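Local coordinates for YaeO (Vibrio cholerae serotype O1, PDB 6JIE), which inhibits Rho-dependent transcription termination by dissociating the Rho hexamer, and is a structural homologue of the RNA chaperone Hfq, at residues Tyr7-Leu12 with Pro73-Ile78; Val33-Gln38 with Ala48-Glu53. All blocks are in the same frame, centred on the assembly; numbering follows the deposited sequence.

Interaction 1 sets the start of helix 9-15 against the loop that leads into strand 77-79, bringing residues near the two ends of the chain together. Interaction 2 is a beta hairpin whose residues lie between those segments in sequence. About 15 Å separates their centres, which flank the middle of the chain, yet they touch where I10 CG2 of the helix packs at 3.8 Å on T37 CG2 of the hairpin. The second subunit links them again: its Y7 and H74, both from the segments of interaction 1, reach R50 and E52 of interaction 2. E52 carries a magnesium ion on OE2; within one chain, interaction 1 holds no metal ligand.

Interaction 1: residues Tyr7-Leu12 with Pro73-Ile78; sequences YDYIEL and PHFSVI
Y9 and L12, one turn of helix apart, lay their side chains against H74, F75 and I78. The ring of Y9 is clasped by aliphatic and aromatic groups. Over one face comes the CD1 methyl of I78, 4.1 Å from the ring centroid and 20° off its normal, a CH-pi contact in which the isoleucine chain comes in roughly perpendicular; its slim terminal methyl suits a ring face. On the opposite face lies CB of Y7. Y9 and F75 meet obliquely, planes at 76°, their side chains running alongside in opposing senses with Y9 CD1 3.9 Å from F75 CD2. A tyrosine suits this partly exposed place, since its hydrocarbon ring packs inward while OH reaches a water in the ring plane. That water donates to the backbone O of H74, bridging the helix to the loop.

The helix begins just here. D8 is its N-cap, and OD2 accepts from E11 N at 2.9 Å, the donor lying above the carboxylate plane. From this capped first turn Y9 and L12 both point toward 73-78, and M66 of strand 63-68 touches both Y9 and F75.

In L12, CG stands anti to the backbone N (chi1 178°), and a chi2 of 146°, away from a staggered value, turns both methyls onto the imidazole of H74. CD2 sits over one face of that ring, 4.0 Å from the centroid, and CD1 comes 3.8 Å from H74 ND1. The same CD2 meets the edge of the F75 ring, at 4.1 Å from CE2; leucine's branched end lets it serve both rings at once. F75, buried, also packs on L18 and A68, and the ring of H74 meets that of F16.

Interaction 2: residues Val33-Gln38 with Ala48-Glu53; sequences VAADTQ and ALRGEE. With MG (magnesium ion), chain D.
This is an antiparallel backbone pairing within the beta hairpin of strands 33-39 and 45-50, in the buried part of the fold. V33 and R50 form a hydrogen-bonded pair, each N donating to the other's O at 2.9 Å. Farther along, A35 N gives a bond to A48 O and A48 N gives one to D36 O. Two residues, A35 and D36, are thus set against the single A48, a classic beta bulge. It presses A35 CB to 3.2 Å from A48 O, leaving little room for more than a methyl there. A35 CB also lies over one face of the R50 guanidinium, 3.7 Å from NE, reached by an arginine chain extended from CG to NE. That NE is hydrogen-bonded to Y7 OH of the second subunit. Farther on, E52 OE2 binds magnesium at 2.1 Å along with two waters, one of which also donates to OE1. On the sheet face of A34 and L49, A34 packs on A13 and C14 of helix 9-15, and L49 on V20 and L22 of strand 19-24; at its other edge, strand 45-50 pairs with strand 55-59, completing a three-stranded sheet.

Interaction 1: residues Tyr7-Leu12 with Pro73-Ile78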
loop_
_atom_site.group_PDB
_atom_site.type_symbol
_atom_site.label_atom_id
_atom_site.label_comp_id
_atom_site.label_asym_id
_atom_site.label_seq_id
_atom_site.Cartn_x
_atom_site.Cartn_y
_atom_site.Cartn_z
ATOM N N TYR A 7 23.059 -1.949 3.559
ATOM C CA TYR A 7 21.684 -1.670 3.943
ATOM C C TYR A 7 20.840 -2.937 3.885
ATOM O O TYR A 7 20.949 -3.734 2.949
ATOM C CB TYR A 7 21.072 -0.606 3.027
ATOM C CG TYR A 7 21.587 0.794 3.257
ATOM C CD1 TYR A 7 22.559 1.342 2.431
ATOM C CD2 TYR A 7 21.092 1.573 4.295
ATOM C CE1 TYR A 7 23.030 2.625 2.637
ATOM C CE2 TYR A 7 21.559 2.855 4.510
ATOM C CZ TYR A 7 22.526 3.377 3.675
ATOM O OH TYR A 7 22.990 4.655 3.880
ATOM N N ASP A 8 20.003 -3.126 4.897
ATOM C CA ASP A 8 19.021 -4.210 4.893
ATOM C C ASP A 8 17.758 -3.651 4.252
ATOM O O ASP A 8 16.943 -3.006 4.914
ATOM C CB ASP A 8 18.766 -4.716 6.310
ATOM C CG ASP A 8 17.891 -5.957 6.342
ATOM O OD1 ASP A 8 18.043 -6.769 7.281
ATOM O OD2 ASP A 8 17.056 -6.120 5.430
ATOM N N TYR A 9 17.581 -3.906 2.956
ATOM C CA TYR A 9 16.448 -3.308 2.253
ATOM C C TYR A 9 15.118 -3.937 2.654
ATOM O O TYR A 9 14.069 -3.284 2.565
ATOM C CB TYR A 9 16.665 -3.411 0.741
ATOM C CG TYR A 9 17.686 -2.420 0.239
ATOM C CD1 TYR A 9 17.408 -1.058 0.223
ATOM C CD2 TYR A 9 18.931 -2.838 -0.208
ATOM C CE1 TYR A 9 18.333 -0.149 -0.231
ATOM C CE2 TYR A 9 19.865 -1.931 -0.665
ATOM C CZ TYR A 9 19.562 -0.587 -0.672
ATOM O OH TYR A 9 20.486 0.327 -1.122
ATOM N N ILE A 10 15.136 -5.192 3.096
ATOM C CA ILE A 10 13.935 -5.804 3.662
ATOM C C ILE A 10 13.502 -5.052 4.910
ATOM O O ILE A 10 12.331 -4.686 5.068
ATOM C CB ILE A 10 14.188 -7.290 3.970
ATOM C CG1 ILE A 10 14.529 -8.034 2.682
ATOM C CG2 ILE A 10 12.973 -7.906 4.652
ATOM C CD1 ILE A 10 13.433 -7.991 1.665
ATOM N N GLU A 11 14.454 -4.809 5.817
ATOM C CA GLU A 11 14.162 -4.063 7.032
ATOM C C GLU A 11 13.658 -2.664 6.706
ATOM O O GLU A 11 12.686 -2.189 7.305
ATOM C CB GLU A 11 15.419 -3.993 7.898
ATOM C CG GLU A 11 15.313 -3.067 9.103
ATOM C CD GLU A 11 16.558 -3.082 9.968
ATOM O OE1 GLU A 11 17.654 -2.727 9.470
ATOM O OE2 GLU A 11 16.446 -3.455 11.157
ATOM N N LEU A 12 14.290 -2.001 5.736
ATOM C CA LEU A 12 13.885 -0.650 5.371
ATOM C C LEU A 12 12.488 -0.619 4.760
ATOM O O LEU A 12 11.703 0.285 5.062
ATOM C CB LEU A 12 14.918 -0.036 4.425
ATOM C CG LEU A 12 14.663 1.365 3.890
ATOM C CD1 LEU A 12 15.990 2.073 3.738
ATOM C CD2 LEU A 12 13.952 1.323 2.548
ATOM N N PRO A 73 13.179 6.996 -2.777
ATOM C CA PRO A 73 14.597 7.090 -3.142
ATOM C C PRO A 73 15.428 5.869 -2.789
ATOM O O PRO A 73 16.644 5.895 -3.008
ATOM C CB PRO A 73 15.062 8.305 -2.333
ATOM C CG PRO A 73 14.242 8.216 -1.099
ATOM C CD PRO A 73 12.877 7.807 -1.580
ATOM N N HIS A 74 14.830 4.807 -2.260
ATOM C CA HIS A 74 15.630 3.744 -1.666
ATOM C C HIS A 74 15.957 2.638 -2.659
ATOM O O HIS A 74 17.111 2.210 -2.738
ATOM C CB HIS A 74 14.912 3.186 -0.444
ATOM C CG HIS A 74 14.520 4.249 0.528
ATOM N ND1 HIS A 74 15.448 4.931 1.281
ATOM C CD2 HIS A 74 13.316 4.792 0.822
ATOM C CE1 HIS A 74 14.831 5.833 2.022
ATOM N NE2 HIS A 74 13.538 5.772 1.761
ATOM N N PHE A 75 14.967 2.172 -3.418
ATOM C CA PHE A 75 15.225 1.133 -4.403
ATOM C C PHE A 75 14.131 1.135 -5.459
ATOM O O PHE A 75 13.010 1.610 -5.234
ATOM C CB PHE A 75 15.337 -0.262 -3.756
ATOM C CG PHE A 75 14.129 -0.670 -2.956
ATOM C CD1 PHE A 75 13.065 -1.327 -3.563
ATOM C CD2 PHE A 75 14.071 -0.426 -1.591
ATOM C CE1 PHE A 75 11.963 -1.714 -2.823
ATOM C CE2 PHE A 75 12.977 -0.804 -0.846
ATOM C CZ PHE A 75 11.917 -1.459 -1.464
ATOM N N SER A 76 14.486 0.582 -6.617
ATOM C CA SER A 76 13.532 0.160 -7.633
ATOM C C SER A 76 13.375 -1.357 -7.548
ATOM O O SER A 76 12.426 -1.852 -6.924
ATOM C CB SER A 76 13.994 0.590 -9.024
ATOM O OG SER A 76 13.889 1.996 -9.167
ATOM N N VAL A 77 14.311 -2.105 -8.140
ATOM C CA VAL A 77 14.327 -3.565 -8.050
ATOM C C VAL A 77 15.605 -4.010 -7.352
ATOM O O VAL A 77 16.712 -3.619 -7.752
ATOM C CB VAL A 77 14.215 -4.227 -9.434
ATOM C CG1 VAL A 77 14.166 -5.741 -9.276
ATOM C CG2 VAL A 77 12.979 -3.737 -10.155
ATOM N N ILE A 78 15.441 -4.814 -6.305
ATOM C CA ILE A 78 16.525 -5.435 -5.557
ATOM C C ILE A 78 16.517 -6.911 -5.906
ATOM O O ILE A 78 15.473 -7.566 -5.812
ATOM C CB ILE A 78 16.353 -5.242 -4.038
ATOM C CG1 ILE A 78 16.445 -3.757 -3.655
ATOM C CG2 ILE A 78 17.360 -6.074 -3.270
ATOM C CD1 ILE A 78 17.790 -3.135 -3.912
HETATM O O HOH W 1 19.283 2.737 -1.021
#

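Interaction 2: residues Val33-Gln38 with Ala48-Glu53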
loop_
_atom_site.group_PDB
_atom_site.type_symbol
_atom_site.label_atom_id
_atom_site.label_comp_id
_atom_site.label_asym_id
_atom_site.label_seq_id
_atom_site.Cartn_x
_atom_site.Cartn_y
_atom_site.Cartn_z
ATOM N N VAL A 33 1.909 -4.606 1.050
ATOM C CA VAL A 33 2.606 -3.648 1.891
ATOM C C VAL A 33 3.540 -4.408 2.821
ATOM O O VAL A 33 3.117 -5.345 3.516
ATOM C CB VAL A 33 1.610 -2.785 2.681
ATOM C CG1 VAL A 33 2.357 -1.805 3.606
ATOM C CG2 VAL A 33 0.684 -2.056 1.708
ATOM N N ALA A 34 4.812 -4.020 2.821
ATOM C CA ALA A 34 5.795 -4.634 3.709
ATOM C C ALA A 34 5.482 -4.265 5.152
ATOM O O ALA A 34 5.557 -3.091 5.524
ATOM C CB ALA A 34 7.198 -4.166 3.338
ATOM N N ALA A 35 5.137 -5.260 5.964
ATOM C CA ALA A 35 4.619 -5.015 7.302
ATOM C C ALA A 35 5.686 -5.135 8.380
ATOM O O ALA A 35 5.853 -4.219 9.194
ATOM C CB ALA A 35 3.467 -5.981 7.595
ATOM N N ASP A 36 6.404 -6.251 8.411
ATOM C CA ASP A 36 7.336 -6.496 9.499
ATOM C C ASP A 36 8.200 -7.686 9.117
ATOM O O ASP A 36 7.892 -8.433 8.180
ATOM C CB ASP A 36 6.597 -6.757 10.818
ATOM C CG ASP A 36 7.467 -6.507 12.044
ATOM O OD1 ASP A 36 8.667 -6.183 11.895
ATOM O OD2 ASP A 36 6.943 -6.631 13.167
ATOM N N THR A 37 9.303 -7.829 9.831
ATOM C CA THR A 37 10.092 -9.045 9.772
ATOM C C THR A 37 9.808 -9.837 11.037
ATOM O O THR A 37 9.716 -9.270 12.130
ATOM C CB THR A 37 11.584 -8.741 9.651
ATOM O OG1 THR A 37 11.951 -7.793 10.657
ATOM C CG2 THR A 37 11.902 -8.153 8.279
ATOM N N GLN A 38 9.605 -11.139 10.883
ATOM C CA GLN A 38 9.363 -11.980 12.045
ATOM C C GLN A 38 9.692 -13.404 11.643
ATOM O O GLN A 38 9.858 -13.704 10.461
ATOM C CB GLN A 38 7.913 -11.861 12.529
ATOM C CG GLN A 38 6.902 -12.338 11.507
ATOM C CD GLN A 38 5.462 -12.124 11.948
ATOM O OE1 GLN A 38 4.835 -13.016 12.521
ATOM N NE2 GLN A 38 4.931 -10.946 11.670
ATOM N N ALA A 48 6.650 -10.198 6.688
ATOM C CA ALA A 48 5.197 -10.221 6.694
ATOM C C ALA A 48 4.721 -9.244 5.630
ATOM O O ALA A 48 5.040 -8.057 5.697
ATOM C CB ALA A 48 4.638 -9.838 8.064
ATOM N N LEU A 49 4.003 -9.752 4.639
ATOM C CA LEU A 49 3.552 -8.954 3.506
ATOM C C LEU A 49 2.034 -8.917 3.543
ATOM O O LEU A 49 1.383 -9.956 3.407
ATOM C CB LEU A 49 4.051 -9.532 2.180
ATOM C CG LEU A 49 3.680 -8.724 0.935
ATOM C CD1 LEU A 49 4.496 -7.448 0.892
ATOM C CD2 LEU A 49 3.924 -9.555 -0.307
ATOM N N ARG A 50 1.472 -7.726 3.721
ATOM C CA ARG A 50 0.016 -7.573 3.772
ATOM C C ARG A 50 -0.489 -7.400 2.349
ATOM O O ARG A 50 -0.337 -6.338 1.746
ATOM C CB ARG A 50 -0.374 -6.395 4.656
ATOM C CG ARG A 50 0.074 -6.532 6.090
ATOM C CD ARG A 50 -0.783 -5.697 7.035
ATOM N NE ARG A 50 -0.104 -5.479 8.308
ATOM C CZ ARG A 50 -0.045 -6.372 9.288
ATOM N NH1 ARG A 50 -0.633 -7.554 9.150
ATOM N NH2 ARG A 50 0.606 -6.080 10.405
ATOM N N GLY A 51 -1.080 -8.455 1.798
ATOM C CA GLY A 51 -1.637 -8.407 0.468
ATOM C C GLY A 51 -3.073 -7.918 0.452
ATOM O O GLY A 51 -3.640 -7.500 1.465
ATOM N N GLU A 52 -3.680 -8.011 -0.737
ATOM C CA GLU A 52 -5.014 -7.459 -0.928
ATOM C C GLU A 52 -6.016 -8.140 -0.015
ATOM O O GLU A 52 -6.835 -7.475 0.621
ATOM C CB GLU A 52 -5.459 -7.593 -2.381
ATOM C CG GLU A 52 -6.826 -6.955 -2.608
ATOM C CD GLU A 52 -7.248 -6.932 -4.067
ATOM O OE1 GLU A 52 -6.604 -7.614 -4.891
ATOM O OE2 GLU A 52 -8.227 -6.222 -4.381
ATOM N N GLU A 53 -5.922 -9.467 0.114
ATOM C CA GLU A 53 -6.916 -10.240 0.834
ATOM C C GLU A 53 -6.380 -10.941 2.065
ATOM O O GLU A 53 -7.187 -11.355 2.907
ATOM C CB GLU A 53 -7.551 -11.291 -0.092
ATOM C CG GLU A 53 -8.310 -10.686 -1.256
ATOM C CD GLU A 53 -8.656 -11.705 -2.320
ATOM O OE1 GLU A 53 -7.725 -12.311 -2.898
ATOM O OE2 GLU A 53 -9.861 -11.905 -2.574
HETATM MG MG MG D . -9.502 -6.226 -6.098
HETATM O O HOH W 2 -8.847 -8.117 -6.903
HETATM O O HOH W 3 -7.787 -5.040 -6.770
#